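Local coordinates for YkuI protein (Bacillus subtilis, PDB 2BAS), which binds the bacterial second messenger cyclic di-GMP and probably hydrolyses it as a phosphodiesterase of the EAL-domain family, at residues Ile92-Leu97 and Leu127-Glu132; Leu375-Arg380 and Lys386-Asp391; Met379-Leu384 and Gln412-Ile417. All blocks are in the same frame, centred on the assembly; numbering follows the deposited sequence.

Contact 1: Ile92-Leu97 and Leu127-Glu132; sequences IIRQAL and LELLKE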
loop_
_atom_site.group_PDB
_atom_site.type_symbol
_atom_site.label_atom_id
_atom_site.label_comp_id
_atom_site.label_asym_id
_atom_site.label_seq_id
_atom_site.Cartn_x
_atom_site.Cartn_y
_atom_site.Cartn_z
ATOM N N ILE A 92 -0.775 -36.132 -12.260
ATOM C CA ILE A 92 -0.571 -35.690 -10.883
ATOM C C ILE A 92 -1.864 -35.232 -10.204
ATOM O O ILE A 92 -2.188 -35.720 -9.124
ATOM C CB ILE A 92 0.468 -34.559 -10.799
ATOM C CG1 ILE A 92 1.825 -35.040 -11.303
ATOM C CG2 ILE A 92 0.585 -34.025 -9.366
ATOM C CD1 ILE A 92 2.757 -33.880 -11.639
ATOM N N ILE A 93 -2.586 -34.298 -10.834
ATOM C CA ILE A 93 -3.825 -33.734 -10.275
ATOM C C ILE A 93 -4.855 -34.800 -9.916
ATOM O O ILE A 93 -5.392 -34.803 -8.804
ATOM C CB ILE A 93 -4.482 -32.706 -11.227
ATOM C CG1 ILE A 93 -3.515 -31.566 -11.552
ATOM C CG2 ILE A 93 -5.738 -32.121 -10.599
ATOM C CD1 ILE A 93 -3.913 -30.738 -12.776
ATOM N N ARG A 94 -5.124 -35.700 -10.860
ATOM C CA ARG A 94 -6.088 -36.778 -10.657
ATOM C C ARG A 94 -5.734 -37.704 -9.493
ATOM O O ARG A 94 -6.604 -38.053 -8.693
ATOM C CB ARG A 94 -6.291 -37.570 -11.945
ATOM C CG ARG A 94 -7.049 -36.793 -12.998
ATOM C CD ARG A 94 -7.076 -37.519 -14.336
ATOM N NE ARG A 94 -7.680 -36.652 -15.342
ATOM C CZ ARG A 94 -8.987 -36.568 -15.593
ATOM N NH1 ARG A 94 -9.862 -37.321 -14.928
ATOM N NH2 ARG A 94 -9.419 -35.723 -16.522
ATOM N N GLN A 95 -4.468 -38.091 -9.381
ATOM C CA GLN A 95 -4.039 -38.895 -8.246
ATOM C C GLN A 95 -4.284 -38.157 -6.945
ATOM O O GLN A 95 -4.725 -38.753 -5.962
ATOM C CB GLN A 95 -2.560 -39.230 -8.342
ATOM C CG GLN A 95 -2.221 -40.286 -9.360
ATOM C CD GLN A 95 -0.743 -40.570 -9.389
ATOM O OE1 GLN A 95 -0.151 -40.967 -8.382
ATOM N NE2 GLN A 95 -0.132 -40.371 -10.548
ATOM N N ALA A 96 -3.999 -36.857 -6.948
ATOM C CA ALA A 96 -4.128 -36.049 -5.756
ATOM C C ALA A 96 -5.578 -35.875 -5.333
ATOM O O ALA A 96 -5.893 -36.024 -4.151
ATOM C CB ALA A 96 -3.459 -34.705 -5.946
ATOM N N LEU A 97 -6.460 -35.559 -6.279
ATOM C CA LEU A 97 -7.873 -35.386 -5.941
ATOM C C LEU A 97 -8.468 -36.723 -5.497
ATOM O O LEU A 97 -9.419 -36.754 -4.715
ATOM C CB LEU A 97 -8.678 -34.751 -7.083
ATOM C CG LEU A 97 -8.304 -33.340 -7.563
ATOM C CD1 LEU A 97 -9.360 -32.782 -8.494
ATOM C CD2 LEU A 97 -8.073 -32.363 -6.420
ATOM N N LEU A 127 -11.452 -26.805 -15.909
ATOM C CA LEU A 127 -12.703 -26.663 -15.179
ATOM C C LEU A 127 -13.517 -27.950 -15.350
ATOM O O LEU A 127 -14.160 -28.409 -14.401
ATOM C CB LEU A 127 -13.481 -25.434 -15.663
ATOM C CG LEU A 127 -14.826 -25.071 -15.013
ATOM C CD1 LEU A 127 -14.701 -24.799 -13.518
ATOM C CD2 LEU A 127 -15.463 -23.881 -15.719
ATOM N N GLU A 128 -13.468 -28.524 -16.559
ATOM C CA GLU A 128 -14.095 -29.821 -16.855
ATOM C C GLU A 128 -13.523 -30.886 -15.906
ATOM O O GLU A 128 -14.272 -31.679 -15.331
ATOM C CB GLU A 128 -13.902 -30.241 -18.333
ATOM C CG GLU A 128 -14.738 -29.470 -19.393
ATOM C CD GLU A 128 -14.543 -29.983 -20.850
ATOM O OE1 GLU A 128 -13.398 -30.284 -21.270
ATOM O OE2 GLU A 128 -15.552 -30.070 -21.595
ATOM N N LEU A 129 -12.199 -30.883 -15.732
ATOM C CA LEU A 129 -11.544 -31.787 -14.785
ATOM C C LEU A 129 -12.036 -31.537 -13.371
ATOM O O LEU A 129 -12.229 -32.487 -12.615
ATOM C CB LEU A 129 -10.016 -31.662 -14.832
ATOM C CG LEU A 129 -9.201 -32.400 -13.758
ATOM C CD1 LEU A 129 -9.573 -33.880 -13.677
ATOM C CD2 LEU A 129 -7.727 -32.262 -14.023
ATOM N N LEU A 130 -12.239 -30.269 -13.019
ATOM C CA LEU A 130 -12.716 -29.922 -11.681
ATOM C C LEU A 130 -14.145 -30.404 -11.439
ATOM O O LEU A 130 -14.451 -30.936 -10.370
ATOM C CB LEU A 130 -12.591 -28.417 -11.416
ATOM C CG LEU A 130 -11.180 -27.827 -11.276
ATOM C CD1 LEU A 130 -11.249 -26.317 -11.034
ATOM C CD2 LEU A 130 -10.364 -28.504 -10.172
ATOM N N LYS A 131 -15.002 -30.233 -12.445
ATOM C CA LYS A 131 -16.414 -30.629 -12.372
ATOM C C LYS A 131 -16.631 -32.133 -12.188
ATOM O O LYS A 131 -17.629 -32.553 -11.604
ATOM C CB LYS A 131 -17.174 -30.125 -13.607
ATOM C CG LYS A 131 -17.451 -28.610 -13.594
ATOM C CD LYS A 131 -17.979 -28.123 -14.942
ATOM C CE LYS A 131 -18.510 -26.705 -14.867
ATOM N NZ LYS A 131 -19.783 -26.643 -14.099
ATOM N N GLU A 132 -15.692 -32.935 -12.689
ATOM C CA GLU A 132 -15.752 -34.395 -12.561
ATOM C C GLU A 132 -15.598 -34.815 -11.098
ATOM O O GLU A 132 -16.250 -35.756 -10.638
ATOM C CB GLU A 132 -14.661 -35.050 -13.413
ATOM C CG GLU A 132 -14.622 -36.574 -13.332
ATOM C CD GLU A 132 -13.293 -37.163 -13.789
ATOM O OE1 GLU A 132 -12.561 -36.490 -14.555
ATOM O OE2 GLU A 132 -12.981 -38.307 -13.378
#
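With CG anti to its carbonyl carbon (chi1 -71°) and the chain extended from CG to NE, Arg94 reaches across to Leu129 and Glu132 on the neighbouring helix. Leu129 meets it with CG turned the other way, anti to the backbone N, which sends both methyls into the groove between the helices. The two helices lie on the outside of the barrel-like EAL domain: helix 82-100 in the connection between the parallel strands 53-64 and 108-112, after the short strand 67-70, and helix 124-135 in the beta-alpha-beta crossover from strand 108-112 to 143-147. The short segments run nearly parallel, at an angle of 20°, with axes 11.5 Å apart at their closest.

Leu129 bridges the two helices by splitting its branches. Its CD2 lies 4.0 Å from Ile93 CG2 on the buried side, where Ile93 also touches Phe126, while CD1 sits over the centre of the Arg94 guanidinium, 3.4 Å from Arg94 CZ. One face of the charged group is therefore covered by a methyl, and its polar rim is turned to the carboxylate of Glu132. That acid, extended beyond CG, comes in at about a right angle to the arginine chain and closes the outer, partly exposed margin as a salt bridge; Tyr133 also packs against Arg94. A single N-H carries the hydrogen bond: Arg94 NH1 gives it to the syn lone pair of Glu132 OE1 over 2.8 Å, somewhat bent at 146°, with the oxygen tilted out of the guanidinium plane.

Contact 2: Leu375-Arg380 and Lys386-Asp391; sequences LENIMR and KGFFSD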
loop_
_atom_site.group_PDB
_atom_site.type_symbol
_atom_site.label_atom_id
_atom_site.label_comp_id
_atom_site.label_asym_id
_atom_site.label_seq_id
_atom_site.Cartn_x
_atom_site.Cartn_y
_atom_site.Cartn_z
ATOM N N LEU A 375 -6.059 15.801 8.917
ATOM C CA LEU A 375 -7.355 16.227 9.442
ATOM C C LEU A 375 -7.869 15.238 10.495
ATOM O O LEU A 375 -8.602 15.612 11.420
ATOM C CB LEU A 375 -8.376 16.408 8.294
ATOM C CG LEU A 375 -8.146 17.563 7.298
ATOM C CD1 LEU A 375 -9.165 17.585 6.172
ATOM C CD2 LEU A 375 -8.131 18.934 7.986
ATOM N N GLU A 376 -7.484 13.977 10.317
ATOM C CA GLU A 376 -7.826 12.877 11.211
ATOM C C GLU A 376 -7.172 13.175 12.573
ATOM O O GLU A 376 -7.816 13.078 13.614
ATOM C CB GLU A 376 -7.302 11.550 10.616
ATOM C CG GLU A 376 -8.044 10.265 11.021
ATOM C CD GLU A 376 -7.225 8.947 10.756
ATOM O OE1 GLU A 376 -7.570 8.189 9.801
ATOM O OE2 GLU A 376 -6.242 8.667 11.511
ATOM N N ASN A 377 -5.896 13.562 12.541
ATOM C CA ASN A 377 -5.146 13.915 13.739
ATOM C C ASN A 377 -5.732 15.091 14.520
ATOM O O ASN A 377 -5.852 15.027 15.746
ATOM C CB ASN A 377 -3.670 14.159 13.409
ATOM C CG ASN A 377 -2.918 12.868 13.167
ATOM O OD1 ASN A 377 -3.324 11.819 13.657
ATOM N ND2 ASN A 377 -1.827 12.933 12.409
ATOM N N ILE A 378 -6.088 16.157 13.806
ATOM C CA ILE A 378 -6.776 17.294 14.406
ATOM C C ILE A 378 -8.026 16.817 15.140
ATOM O O ILE A 378 -8.189 17.099 16.328
ATOM C CB ILE A 378 -7.113 18.364 13.354
ATOM C CG1 ILE A 378 -5.815 19.050 12.919
ATOM C CG2 ILE A 378 -8.089 19.370 13.925
ATOM C CD1 ILE A 378 -5.929 19.809 11.659
HETATM N N MSE A 379 -8.888 16.086 14.434
HETATM C CA MSE A 379 -10.030 15.393 15.038
HETATM C C MSE A 379 -9.686 14.687 16.339
HETATM O O MSE A 379 -10.373 14.874 17.339
HETATM C CB MSE A 379 -10.565 14.338 14.081
HETATM C CG MSE A 379 -11.875 14.674 13.438
HETATM SE SE MSE A 379 -13.368 14.268 14.607
HETATM C CE MSE A 379 -13.017 12.340 14.894
ATOM N N ARG A 380 -8.636 13.862 16.309
ATOM C CA ARG A 380 -8.231 13.085 17.478
ATOM C C ARG A 380 -7.762 13.982 18.638
ATOM O O ARG A 380 -8.197 13.800 19.776
ATOM C CB ARG A 380 -7.189 12.005 17.117
ATOM C CG ARG A 380 -6.732 11.173 18.324
ATOM C CD ARG A 380 -6.350 9.726 17.992
ATOM N NE ARG A 380 -4.952 9.567 17.585
ATOM C CZ ARG A 380 -4.535 9.551 16.321
ATOM N NH1 ARG A 380 -5.406 9.689 15.320
ATOM N NH2 ARG A 380 -3.243 9.394 16.057
ATOM N N LYS A 386 -5.131 15.434 24.090
ATOM C CA LYS A 386 -3.741 15.064 24.356
ATOM C C LYS A 386 -2.967 15.136 23.051
ATOM O O LYS A 386 -3.566 15.166 21.965
ATOM C CB LYS A 386 -3.635 13.626 24.877
ATOM C CG LYS A 386 -4.497 13.254 26.082
ATOM C CD LYS A 386 -3.795 13.484 27.432
ATOM C CE LYS A 386 -4.205 14.799 28.092
ATOM N NZ LYS A 386 -5.645 14.813 28.509
ATOM N N GLY A 387 -1.637 15.149 23.161
ATOM C CA GLY A 387 -0.750 15.093 22.001
ATOM C C GLY A 387 -0.353 13.651 21.736
ATOM O O GLY A 387 -0.822 12.758 22.453
ATOM N N PHE A 388 0.496 13.414 20.721
ATOM C CA PHE A 388 0.955 12.046 20.361
ATOM C C PHE A 388 1.922 11.954 19.177
ATOM O O PHE A 388 1.953 12.833 18.310
ATOM C CB PHE A 388 -0.228 11.125 20.088
ATOM C CG PHE A 388 -1.182 11.661 19.064
ATOM C CD1 PHE A 388 -0.870 11.611 17.711
ATOM C CD2 PHE A 388 -2.398 12.216 19.458
ATOM C CE1 PHE A 388 -1.749 12.113 16.767
ATOM C CE2 PHE A 388 -3.285 12.714 18.525
ATOM C CZ PHE A 388 -2.969 12.667 17.179
ATOM N N PHE A 389 2.691 10.859 19.152
ATOM C CA PHE A 389 3.675 10.589 18.119
ATOM C C PHE A 389 3.033 10.047 16.864
ATOM O O PHE A 389 2.167 9.173 16.923
ATOM C CB PHE A 389 4.654 9.486 18.568
ATOM C CG PHE A 389 5.733 9.934 19.508
ATOM C CD1 PHE A 389 6.166 11.246 19.542
ATOM C CD2 PHE A 389 6.379 9.003 20.306
ATOM C CE1 PHE A 389 7.180 11.643 20.409
ATOM C CE2 PHE A 389 7.409 9.390 21.173
ATOM C CZ PHE A 389 7.804 10.717 21.226
ATOM N N SER A 390 3.511 10.497 15.716
ATOM C CA SER A 390 3.158 9.831 14.473
ATOM C C SER A 390 3.973 8.549 14.426
ATOM O O SER A 390 4.840 8.324 15.279
ATOM C CB SER A 390 3.530 10.705 13.280
ATOM O OG SER A 390 4.926 10.691 13.053
ATOM N N ASP A 391 3.706 7.711 13.434
ATOM C CA ASP A 391 4.564 6.564 13.154
ATOM C C ASP A 391 5.790 7.023 12.353
ATOM O O ASP A 391 5.885 8.194 12.002
ATOM C CB ASP A 391 3.801 5.484 12.382
ATOM C CG ASP A 391 3.147 6.011 11.124
ATOM O OD1 ASP A 391 2.479 7.078 11.176
ATOM O OD2 ASP A 391 3.256 5.333 10.091
#
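A cation-pi stack between Arg380 and Phe388 joins helix 374-384 to the strand that follows it, at the surface of the C-terminal domain. The guanidinium of Arg380 lies nearly flat on one face of the Phe388 ring, the planes 19° apart. Its CZ stands 4.0 Å from the centroid of that ring and 28° off the normal, displaced toward the rim. The arginine manages this by folding: CG leaves anti to the backbone N, and bends at chi2 and chi3 bring the chain back over the ring, with Arg380 CG 3.8 Å from Phe388 CE2 and Arg380 NH2 over the face near the rim, 3.2 Å from Phe388 CE1.

Strand 388-394 is an outermost strand of a six-stranded antiparallel sheet, an arrangement that resembles a PAS domain, and backbone hydrogen bonds from Phe388 to Ser406 tie it to the next strand. Phe388 has chi1 at 54°, placing CG between the backbone N and the carbonyl carbon and carrying the ring up to the helix, whereas Phe389 leaves the backbone on the side away from it, its ring meeting that of Phe299 on helix 271-311. Asn377, one turn before Arg380, completes the setting at the ring's edge: its OD1 is 3.5 Å from Phe388 CE1, the amide steeply inclined to the ring. With a serine in place of Phe388, the Arg380 guanidinium would probably lose the surface it rests on and be left to turn, and the Asn377 amide would lose its packing. Further along the chain, Asp391 forms salt bridges with Arg224 and Lys225 of the second subunit.

Contact 3: Met379-Leu384 and Gln412-Ile417; sequences MRMRNL and QMYLFI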
loop_
_atom_site.group_PDB
_atom_site.type_symbol
_atom_site.label_atom_id
_atom_site.label_comp_id
_atom_site.label_asym_id
_atom_site.label_seq_id
_atom_site.Cartn_x
_atom_site.Cartn_y
_atom_site.Cartn_z
HETATM N N MSE A 379 -8.888 16.086 14.434
HETATM C CA MSE A 379 -10.030 15.393 15.038
HETATM C C MSE A 379 -9.686 14.687 16.339
HETATM O O MSE A 379 -10.373 14.874 17.339
HETATM C CB MSE A 379 -10.565 14.338 14.081
HETATM C CG MSE A 379 -11.875 14.674 13.438
HETATM SE SE MSE A 379 -13.368 14.268 14.607
HETATM C CE MSE A 379 -13.017 12.340 14.894
ATOM N N ARG A 380 -8.636 13.862 16.309
ATOM C CA ARG A 380 -8.231 13.085 17.478
ATOM C C ARG A 380 -7.762 13.982 18.638
ATOM O O ARG A 380 -8.197 13.800 19.776
ATOM C CB ARG A 380 -7.189 12.005 17.117
ATOM C CG ARG A 380 -6.732 11.173 18.324
ATOM C CD ARG A 380 -6.350 9.726 17.992
ATOM N NE ARG A 380 -4.952 9.567 17.585
ATOM C CZ ARG A 380 -4.535 9.551 16.321
ATOM N NH1 ARG A 380 -5.406 9.689 15.320
ATOM N NH2 ARG A 380 -3.243 9.394 16.057
HETATM N N MSE A 381 -6.906 14.956 18.339
HETATM C CA MSE A 381 -6.430 15.895 19.350
HETATM C C MSE A 381 -7.547 16.674 20.025
HETATM O O MSE A 381 -7.556 16.815 21.242
HETATM C CB MSE A 381 -5.410 16.857 18.760
HETATM C CG MSE A 381 -4.097 16.181 18.470
HETATM SE SE MSE A 381 -2.700 17.421 18.006
HETATM C CE MSE A 381 -3.084 17.690 16.067
ATOM N N ARG A 382 -8.491 17.149 19.217
ATOM C CA ARG A 382 -9.600 17.989 19.653
ATOM C C ARG A 382 -10.621 17.218 20.492
ATOM O O ARG A 382 -11.437 17.819 21.187
ATOM C CB ARG A 382 -10.264 18.609 18.420
ATOM C CG ARG A 382 -11.093 19.857 18.673
ATOM C CD ARG A 382 -12.579 19.555 18.740
ATOM N NE ARG A 382 -13.131 19.141 17.447
ATOM C CZ ARG A 382 -14.387 18.733 17.263
ATOM N NH1 ARG A 382 -15.233 18.674 18.286
ATOM N NH2 ARG A 382 -14.803 18.375 16.053
ATOM N N ASN A 383 -10.561 15.892 20.435
ATOM C CA ASN A 383 -11.476 15.048 21.192
ATOM C C ASN A 383 -10.803 14.329 22.345
ATOM O O ASN A 383 -11.423 14.086 23.376
ATOM C CB ASN A 383 -12.161 14.042 20.268
ATOM C CG ASN A 383 -13.188 14.694 19.362
ATOM O OD1 ASN A 383 -14.131 15.331 19.830
ATOM N ND2 ASN A 383 -13.014 14.530 18.054
ATOM N N LEU A 384 -9.537 13.986 22.160
ATOM C CA LEU A 384 -8.756 13.309 23.181
ATOM C C LEU A 384 -8.097 14.332 24.117
ATOM O O LEU A 384 -7.818 14.033 25.283
ATOM C CB LEU A 384 -7.706 12.432 22.496
ATOM C CG LEU A 384 -6.608 11.666 23.236
ATOM C CD1 LEU A 384 -7.136 10.344 23.780
ATOM C CD2 LEU A 384 -5.444 11.426 22.280
ATOM N N GLN A 412 -7.960 26.514 19.539
ATOM C CA GLN A 412 -7.919 25.631 18.375
ATOM C C GLN A 412 -6.670 25.863 17.509
ATOM O O GLN A 412 -6.772 26.112 16.310
ATOM C CB GLN A 412 -9.192 25.787 17.520
ATOM C CG GLN A 412 -10.495 25.395 18.206
ATOM C CD GLN A 412 -11.226 26.575 18.836
ATOM O OE1 GLN A 412 -10.756 27.717 18.794
ATOM N NE2 GLN A 412 -12.393 26.300 19.412
HETATM N N MSE A 413 -5.499 25.820 18.135
HETATM C CA MSE A 413 -4.225 25.925 17.415
HETATM C C MSE A 413 -3.486 24.608 17.579
HETATM O O MSE A 413 -3.761 23.849 18.498
HETATM C CB MSE A 413 -3.386 27.095 17.923
HETATM C CG MSE A 413 -3.908 28.451 17.512
HETATM SE SE MSE A 413 -2.995 29.919 18.451
HETATM C CE MSE A 413 -4.169 31.470 17.922
ATOM N N TYR A 414 -2.560 24.316 16.682
ATOM C CA TYR A 414 -1.886 23.039 16.742
ATOM C C TYR A 414 -0.397 23.196 16.513
ATOM O O TYR A 414 0.043 23.959 15.655
ATOM C CB TYR A 414 -2.542 22.028 15.777
ATOM C CG TYR A 414 -3.992 21.825 16.120
ATOM C CD1 TYR A 414 -4.981 22.605 15.529
ATOM C CD2 TYR A 414 -4.371 20.905 17.090
ATOM C CE1 TYR A 414 -6.324 22.460 15.885
ATOM C CE2 TYR A 414 -5.714 20.746 17.454
ATOM C CZ TYR A 414 -6.683 21.527 16.847
ATOM O OH TYR A 414 -8.012 21.365 17.199
ATOM N N LEU A 415 0.361 22.457 17.314
ATOM C CA LEU A 415 1.792 22.553 17.351
ATOM C C LEU A 415 2.374 21.259 16.797
ATOM O O LEU A 415 1.905 20.155 17.119
ATOM C CB LEU A 415 2.222 22.776 18.796
ATOM C CG LEU A 415 3.693 22.801 19.218
ATOM C CD1 LEU A 415 4.401 24.067 18.729
ATOM C CD2 LEU A 415 3.748 22.698 20.748
ATOM N N PHE A 416 3.393 21.403 15.952
ATOM C CA PHE A 416 4.026 20.248 15.363
ATOM C C PHE A 416 5.517 20.319 15.617
ATOM O O PHE A 416 6.156 21.359 15.383
ATOM C CB PHE A 416 3.683 20.165 13.885
ATOM C CG PHE A 416 2.214 20.074 13.626
ATOM C CD1 PHE A 416 1.446 21.230 13.477
ATOM C CD2 PHE A 416 1.586 18.840 13.574
ATOM C CE1 PHE A 416 0.085 21.160 13.274
ATOM C CE2 PHE A 416 0.232 18.752 13.365
ATOM C CZ PHE A 416 -0.525 19.908 13.209
ATOM N N ILE A 417 6.046 19.226 16.163
ATOM C CA ILE A 417 7.459 19.102 16.487
ATOM C C ILE A 417 8.004 17.854 15.802
ATOM O O ILE A 417 7.602 16.743 16.137
ATOM C CB ILE A 417 7.663 18.954 17.988
ATOM C CG1 ILE A 417 7.069 20.150 18.741
ATOM C CG2 ILE A 417 9.119 18.795 18.293
ATOM C CD1 ILE A 417 6.944 19.922 20.244
#
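Met381, present as selenomethionine, runs from helix 374-384 down to the side chains of Tyr414 and Phe416, most of its atoms lying along the Tyr414 ring. At the root, Met381 CB is 4.1 Å from Tyr414 CE2. The next atom, CG, packs against Phe388 on the flank away from the tyrosine, and near Lys386 O. SE comes down next to the tyrosine, 4.0 Å from Tyr414 CD2 and 5.2 Å from the ring centroid, in a Met-aromatic contact that is oblique, at 73° from the ring normal. A bend at chi3 (-83°) then turns the terminal methyl back toward the strand: Met381 CE touches Tyr414 CD2 at 3.6 Å and reaches toward Phe416 CE2 at 4.4 Å, so that one methyl touches both rings, Phe416 more distantly.

Met381 and Tyr414 lie alongside with their tips pointing opposite ways, so the tyrosine hydroxyl ends further along the helix, where Arg382 CG packs against Tyr414 OH at 3.7 Å. From there the arginine chain leads away from the strand.

Helix 374-384 thus packs across the antiparallel sheet of the C-terminal domain, crossing its central strand 413-419 at 114° between the short segments, with axes 10.5 Å apart. The strand lies between strands 335-340 and 401-409, Phe416 meeting the Tyr337 ring and Met381 touching Ser406, while Leu415 and Ile417 pack on helix 271-311.

In the fold
From the N terminus, contact 1 comes first: it joins helices 82-100 and 124-135 of the EAL domain, closing a loop that includes strand 108-112. After completing the barrel, the chain runs along helix 271-311 before contacts 2 and 3 form in the C-terminal domain, their centres 54 and 60 Å from that of contact 1. Both start from helix 374-384. Contact 2 closes a short turn to the next strand; contact 3 closes a longer loop, through strands 388-394 and 401-409, to strand 413-419. With centres about 6 Å apart they meet where Met381 packs on Phe388 and Ile378 on Tyr414, tying one helix to an outermost and an inner strand, and both touch the second subunit.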